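Local coordinates for protein HD superfamily hydrolase (Clostridium acetobutylicum ATCC 824, PDB 3CCG) that probably hydrolyses diadenosine tetraphosphate symmetrically to two molecules of ADP, using a pair of iron ions held in an HD-domain active site, at residues E40-D53 and I98-H112. Residues are numbered along the deposited sequence; the frame is centred on the assembly and turned at random. Where two conformers were deposited one is given.
Sequences EDTEKARIAGLVHD and IGIDDEDVLNAIEFH. With FE (Fe (III) ion), chain C; FE (Fe (III) ion), chain B.
Lys44 and Asp104 close the outer end of a helix pair whose other end carries two iron ions. From Lys44, CB and CG lie against Val105 CG2, CD passes Asp102 OD2 at 4.1 Å, and a bend at chi3 (58°) carries CE across Asp104. NZ then forms a salt bridge with Asp104 OD2, 2.8 Å away, on the anti lone pair; a water links NZ to Asp102 OD2. Asp104 OD1 is hydrogen-bonded to Ser120 OG. Asp102 also caps its own helix, its OD1 accepting from Val105 N.

Inward the contact becomes apolar. Ala48 CB meets Val105 CG1, Ile47 and Ile100 slide past each other in opposite directions, CG2 touching CD1, and Val51 CG2 presses tightly on Ile109 CD1 (3.5 Å).

At the metal end the rings of His52 and His112 form a T-shaped pair, planes at 87°, with His52 CD2 over the face of His112. Each ND1 donates to a carbonyl of its own segment, Gly49 O for His52 and Ile109 O for His112, which, with the metal bond at NE2, helps fix each ring's rotation. Asp53, the aspartate of the HD pair, bridges the irons, OD2 on that of His52 and OD1 on that of His112. His23 and Asp130 complete the protein ligands of the iron held by His52, His86 those of the iron held by His112.

The axes of helices 42-51 and 103-110 cross at -36° and come within 9.2 Å, with helix 121-132 touching Ala48 and Asp104, helix 87-98 behind Ile109, and helix 5-38 against Leu50.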
loop_
_atom_site.group_PDB
_atom_site.type_symbol
_atom_site.label_atom_id
_atom_site.label_comp_id
_atom_site.label_asym_id
_atom_site.label_seq_id
_atom_site.Cartn_x
_atom_site.Cartn_y
_atom_site.Cartn_z
ATOM N N GLU A 40 29.721 -0.377 5.996
ATOM C CA GLU A 40 29.120 0.863 6.411
ATOM C C GLU A 40 29.972 1.375 7.616
ATOM O O GLU A 40 30.647 0.608 8.325
ATOM C CB GLU A 40 27.636 0.684 6.787
ATOM C CG GLU A 40 26.916 1.934 7.235
ATOM C CD GLU A 40 27.038 3.034 6.223
ATOM O OE1 GLU A 40 26.358 2.992 5.164
ATOM O OE2 GLU A 40 27.873 3.950 6.426
ATOM N N ASP A 41 29.928 2.676 7.799
ATOM C CA ASP A 41 30.625 3.330 8.917
ATOM C C ASP A 41 30.182 2.758 10.244
ATOM O O ASP A 41 28.978 2.778 10.568
ATOM C CB ASP A 41 30.462 4.843 8.876
ATOM C CG ASP A 41 31.247 5.533 9.933
ATOM O OD1 ASP A 41 30.789 5.632 11.050
ATOM O OD2 ASP A 41 32.388 5.920 9.652
ATOM N N THR A 42 31.101 2.280 11.067
ATOM C CA THR A 42 30.663 1.595 12.268
ATOM C C THR A 42 30.078 2.530 13.321
ATOM O O THR A 42 29.181 2.110 14.055
ATOM C CB THR A 42 31.796 0.672 12.896
ATOM O OG1 THR A 42 32.705 1.459 13.575
ATOM C CG2 THR A 42 32.593 -0.079 11.896
ATOM N N GLU A 43 30.570 3.750 13.394
ATOM C CA GLU A 43 30.082 4.676 14.415
ATOM C C GLU A 43 28.698 5.211 14.018
ATOM O O GLU A 43 27.859 5.407 14.880
ATOM C CB GLU A 43 31.080 5.800 14.707
ATOM C CG GLU A 43 30.845 6.431 16.079
ATOM C CD GLU A 43 31.080 5.503 17.308
ATOM O OE1 GLU A 43 31.553 4.339 17.161
ATOM O OE2 GLU A 43 30.787 5.970 18.443
ATOM N N LYS A 44 28.476 5.456 12.737
ATOM C CA LYS A 44 27.106 5.811 12.285
ATOM C C LYS A 44 26.126 4.690 12.674
ATOM O O LYS A 44 24.989 4.954 13.150
ATOM C CB LYS A 44 27.062 6.062 10.775
ATOM C CG LYS A 44 27.629 7.415 10.380
ATOM C CD LYS A 44 27.830 7.663 8.878
ATOM C CE LYS A 44 26.609 7.543 8.026
ATOM N NZ LYS A 44 26.815 7.849 6.522
ATOM N N ALA A 45 26.528 3.434 12.439
ATOM C CA ALA A 45 25.710 2.290 12.763
ATOM C C ALA A 45 25.473 2.227 14.274
ATOM O O ALA A 45 24.358 2.008 14.762
ATOM C CB ALA A 45 26.335 1.003 12.276
ATOM N N ARG A 46 26.542 2.363 15.049
ATOM C CA ARG A 46 26.431 2.315 16.530
ATOM C C ARG A 46 25.494 3.404 17.092
ATOM O O ARG A 46 24.664 3.138 17.970
ATOM C CB ARG A 46 27.830 2.438 17.188
ATOM C CG ARG A 46 27.844 2.356 18.754
ATOM C CD ARG A 46 29.222 2.690 19.384
ATOM N NE ARG A 46 30.254 1.980 18.644
ATOM C CZ ARG A 46 30.500 0.683 18.772
ATOM N NH1 ARG A 46 29.822 -0.023 19.655
ATOM N NH2 ARG A 46 31.440 0.098 18.045
ATOM N N ILE A 47 25.645 4.642 16.647
ATOM C CA ILE A 47 24.799 5.718 17.218
ATOM C C ILE A 47 23.356 5.590 16.731
ATOM O O ILE A 47 22.441 5.721 17.512
ATOM C CB ILE A 47 25.341 7.105 16.938
ATOM C CG1 ILE A 47 26.734 7.285 17.525
ATOM C CG2 ILE A 47 24.418 8.250 17.517
ATOM C CD1 ILE A 47 27.458 8.457 16.866
ATOM N N ALA A 48 23.162 5.328 15.447
ATOM C CA ALA A 48 21.800 5.202 14.972
ATOM C C ALA A 48 21.126 4.031 15.653
ATOM O O ALA A 48 19.965 4.119 16.052
ATOM C CB ALA A 48 21.809 5.026 13.446
ATOM N N GLY A 49 21.804 2.894 15.805
ATOM C CA GLY A 49 21.202 1.748 16.448
ATOM C C GLY A 49 20.900 2.012 17.926
ATOM O O GLY A 49 19.855 1.652 18.478
ATOM N N LEU A 50 21.842 2.676 18.596
ATOM C CA LEU A 50 21.650 2.980 19.990
ATOM C C LEU A 50 20.422 3.869 20.245
ATOM O O LEU A 50 19.665 3.597 21.182
ATOM C CB LEU A 50 22.897 3.648 20.574
ATOM C CG LEU A 50 22.868 4.006 22.082
ATOM C CD1 LEU A 50 22.621 2.777 22.954
ATOM C CD2 LEU A 50 24.155 4.743 22.443
ATOM N N VAL A 51 20.249 4.903 19.430
ATOM C CA VAL A 51 19.226 5.911 19.725
ATOM C C VAL A 51 17.942 5.788 18.921
ATOM O O VAL A 51 17.000 6.544 19.140
ATOM C CB VAL A 51 19.789 7.330 19.569
ATOM C CG1 VAL A 51 21.122 7.487 20.349
ATOM C CG2 VAL A 51 19.996 7.680 18.139
ATOM N N HIS A 52 17.833 4.762 18.102
ATOM C CA HIS A 52 16.721 4.666 17.134
ATOM C C HIS A 52 15.360 4.706 17.834
ATOM O O HIS A 52 14.404 5.222 17.228
ATOM C CB HIS A 52 16.814 3.416 16.261
ATOM C CG HIS A 52 16.354 2.177 16.940
ATOM N ND1 HIS A 52 17.077 1.486 17.904
ATOM C CD2 HIS A 52 15.190 1.510 16.817
ATOM C CE1 HIS A 52 16.375 0.447 18.310
ATOM N NE2 HIS A 52 15.212 0.448 17.683
ATOM N N ASP A 53 15.262 4.163 19.044
ATOM C CA ASP A 53 13.970 4.039 19.742
ATOM C C ASP A 53 13.889 5.108 20.856
ATOM O O ASP A 53 13.133 4.931 21.795
ATOM C CB ASP A 53 13.705 2.625 20.313
ATOM C CG ASP A 53 12.807 1.806 19.475
ATOM O OD1 ASP A 53 12.223 2.265 18.488
ATOM O OD2 ASP A 53 12.675 0.602 19.793
ATOM N N ILE A 98 19.731 15.452 21.649
ATOM C CA ILE A 98 21.016 14.737 21.750
ATOM C C ILE A 98 22.125 15.449 20.962
ATOM O O ILE A 98 23.303 15.280 21.303
ATOM C CB ILE A 98 20.864 13.252 21.349
ATOM C CG1 ILE A 98 19.793 12.573 22.218
ATOM C CG2 ILE A 98 22.215 12.534 21.458
ATOM C CD1 ILE A 98 19.449 11.120 21.789
ATOM N N GLY A 99 21.753 16.241 19.975
ATOM C CA GLY A 99 22.724 16.955 19.160
ATOM C C GLY A 99 23.358 16.208 18.020
ATOM O O GLY A 99 24.488 16.537 17.612
ATOM N N ILE A 100 22.687 15.183 17.509
ATOM C CA ILE A 100 23.130 14.417 16.367
ATOM C C ILE A 100 22.748 15.130 15.081
ATOM O O ILE A 100 21.587 15.390 14.814
ATOM C CB ILE A 100 22.512 12.974 16.347
ATOM C CG1 ILE A 100 23.034 12.220 17.558
ATOM C CG2 ILE A 100 22.798 12.285 15.030
ATOM C CD1 ILE A 100 22.204 10.958 17.950
ATOM N N ASP A 101 23.735 15.490 14.252
ATOM C CA ASP A 101 23.475 16.190 13.004
ATOM C C ASP A 101 23.618 15.394 11.719
ATOM O O ASP A 101 23.167 15.871 10.655
ATOM C CB ASP A 101 24.436 17.389 12.898
ATOM C CG ASP A 101 24.152 18.418 13.911
ATOM O OD1 ASP A 101 22.948 18.642 14.204
ATOM O OD2 ASP A 101 25.148 19.016 14.401
ATOM N N ASP A 102 24.231 14.207 11.805
ATOM C CA ASP A 102 24.486 13.424 10.621
ATOM C C ASP A 102 23.186 13.058 9.924
ATOM O O ASP A 102 22.312 12.405 10.490
ATOM C CB ASP A 102 25.295 12.176 10.896
ATOM C CG ASP A 102 25.625 11.447 9.658
ATOM O OD1 ASP A 102 24.822 10.663 9.138
ATOM O OD2 ASP A 102 26.761 11.638 9.202
ATOM N N GLU A 103 23.076 13.489 8.671
ATOM C CA GLU A 103 21.820 13.319 7.928
ATOM C C GLU A 103 21.409 11.863 7.752
ATOM O O GLU A 103 20.205 11.524 7.845
ATOM C CB GLU A 103 21.887 14.011 6.559
ATOM C CG GLU A 103 20.670 13.749 5.716
ATOM N N ASP A 104 22.385 11.002 7.492
ATOM C CA ASP A 104 22.135 9.576 7.255
ATOM C C ASP A 104 21.633 8.943 8.562
ATOM O O ASP A 104 20.658 8.206 8.554
ATOM C CB ASP A 104 23.423 8.900 6.782
ATOM C CG ASP A 104 23.216 7.581 6.125
ATOM O OD1 ASP A 104 22.071 7.190 5.747
ATOM O OD2 ASP A 104 24.241 6.885 5.934
ATOM N N VAL A 105 22.304 9.218 9.672
ATOM C CA VAL A 105 21.840 8.717 10.992
ATOM C C VAL A 105 20.429 9.172 11.241
ATOM O O VAL A 105 19.585 8.366 11.647
ATOM C CB VAL A 105 22.748 9.181 12.103
ATOM C CG1 VAL A 105 22.188 8.934 13.523
ATOM C CG2 VAL A 105 24.134 8.529 11.960
ATOM N N LEU A 106 20.139 10.439 11.026
ATOM C CA LEU A 106 18.787 10.927 11.301
ATOM C C LEU A 106 17.759 10.197 10.405
ATOM O O LEU A 106 16.667 9.843 10.880
ATOM C CB LEU A 106 18.735 12.446 11.122
ATOM C CG LEU A 106 19.572 13.222 12.113
ATOM C CD1 LEU A 106 19.546 14.725 11.704
ATOM C CD2 LEU A 106 19.115 13.008 13.559
ATOM N N ASN A 107 18.061 10.016 9.119
ATOM C CA ASN A 107 17.153 9.274 8.251
ATOM C C ASN A 107 16.934 7.821 8.750
ATOM O O ASN A 107 15.812 7.277 8.719
ATOM C CB ASN A 107 17.650 9.199 6.797
ATOM C CG ASN A 107 17.496 10.516 6.072
ATOM O OD1 ASN A 107 16.642 11.330 6.420
ATOM N ND2 ASN A 107 18.354 10.743 5.061
ATOM N N ALA A 108 18.013 7.161 9.161
ATOM C CA ALA A 108 17.932 5.786 9.615
ATOM C C ALA A 108 16.983 5.688 10.827
ATOM O O ALA A 108 16.231 4.745 10.957
ATOM C CB ALA A 108 19.310 5.277 9.952
ATOM N N ILE A 109 17.048 6.663 11.733
ATOM C CA ILE A 109 16.153 6.695 12.880
ATOM C C ILE A 109 14.715 6.980 12.390
ATOM O O ILE A 109 13.777 6.263 12.720
ATOM C CB ILE A 109 16.576 7.782 13.859
ATOM C CG1 ILE A 109 17.994 7.550 14.395
ATOM C CG2 ILE A 109 15.608 7.891 14.991
ATOM C CD1 ILE A 109 18.562 8.783 15.162
ATOM N N GLU A 110 14.561 8.008 11.569
ATOM C CA GLU A 110 13.239 8.393 11.101
ATOM C C GLU A 110 12.466 7.244 10.444
ATOM O O GLU A 110 11.257 7.116 10.677
ATOM C CB GLU A 110 13.312 9.522 10.098
ATOM C CG GLU A 110 11.991 9.957 9.523
ATOM C CD GLU A 110 12.080 11.238 8.701
ATOM O OE1 GLU A 110 13.165 11.753 8.446
ATOM O OE2 GLU A 110 11.007 11.650 8.222
ATOM N N PHE A 111 13.123 6.493 9.586
ATOM C CA PHE A 111 12.422 5.502 8.753
ATOM C C PHE A 111 12.550 4.080 9.214
ATOM O O PHE A 111 12.154 3.114 8.522
ATOM C CB PHE A 111 12.846 5.643 7.273
ATOM C CG PHE A 111 12.463 6.964 6.684
ATOM C CD1 PHE A 111 11.152 7.248 6.416
ATOM C CD2 PHE A 111 13.395 7.978 6.494
ATOM C CE1 PHE A 111 10.800 8.457 5.887
ATOM C CE2 PHE A 111 13.036 9.198 5.968
ATOM C CZ PHE A 111 11.736 9.435 5.697
ATOM N N HIS A 112 12.998 3.914 10.449
ATOM C CA HIS A 112 13.172 2.549 10.903
ATOM C C HIS A 112 11.881 1.797 11.157
ATOM O O HIS A 112 11.932 0.574 11.248
ATOM C CB HIS A 112 14.032 2.476 12.205
ATOM C CG HIS A 112 13.286 2.708 13.490
ATOM N ND1 HIS A 112 13.124 3.933 14.100
ATOM C CD2 HIS A 112 12.693 1.804 14.302
ATOM C CE1 HIS A 112 12.418 3.764 15.218
ATOM N NE2 HIS A 112 12.176 2.471 15.380
HETATM FE FE FE C . 13.204 -1.045 18.013
HETATM FE FE FE B . 11.074 1.320 16.904
HETATM O O HOH W 1 24.439 4.704 4.341
HETATM O O HOH W 2 27.038 10.712 6.806
HETATM O O HOH W 3 12.530 -0.109 16.748
HETATM O O HOH W 4 9.942 0.314 15.455
#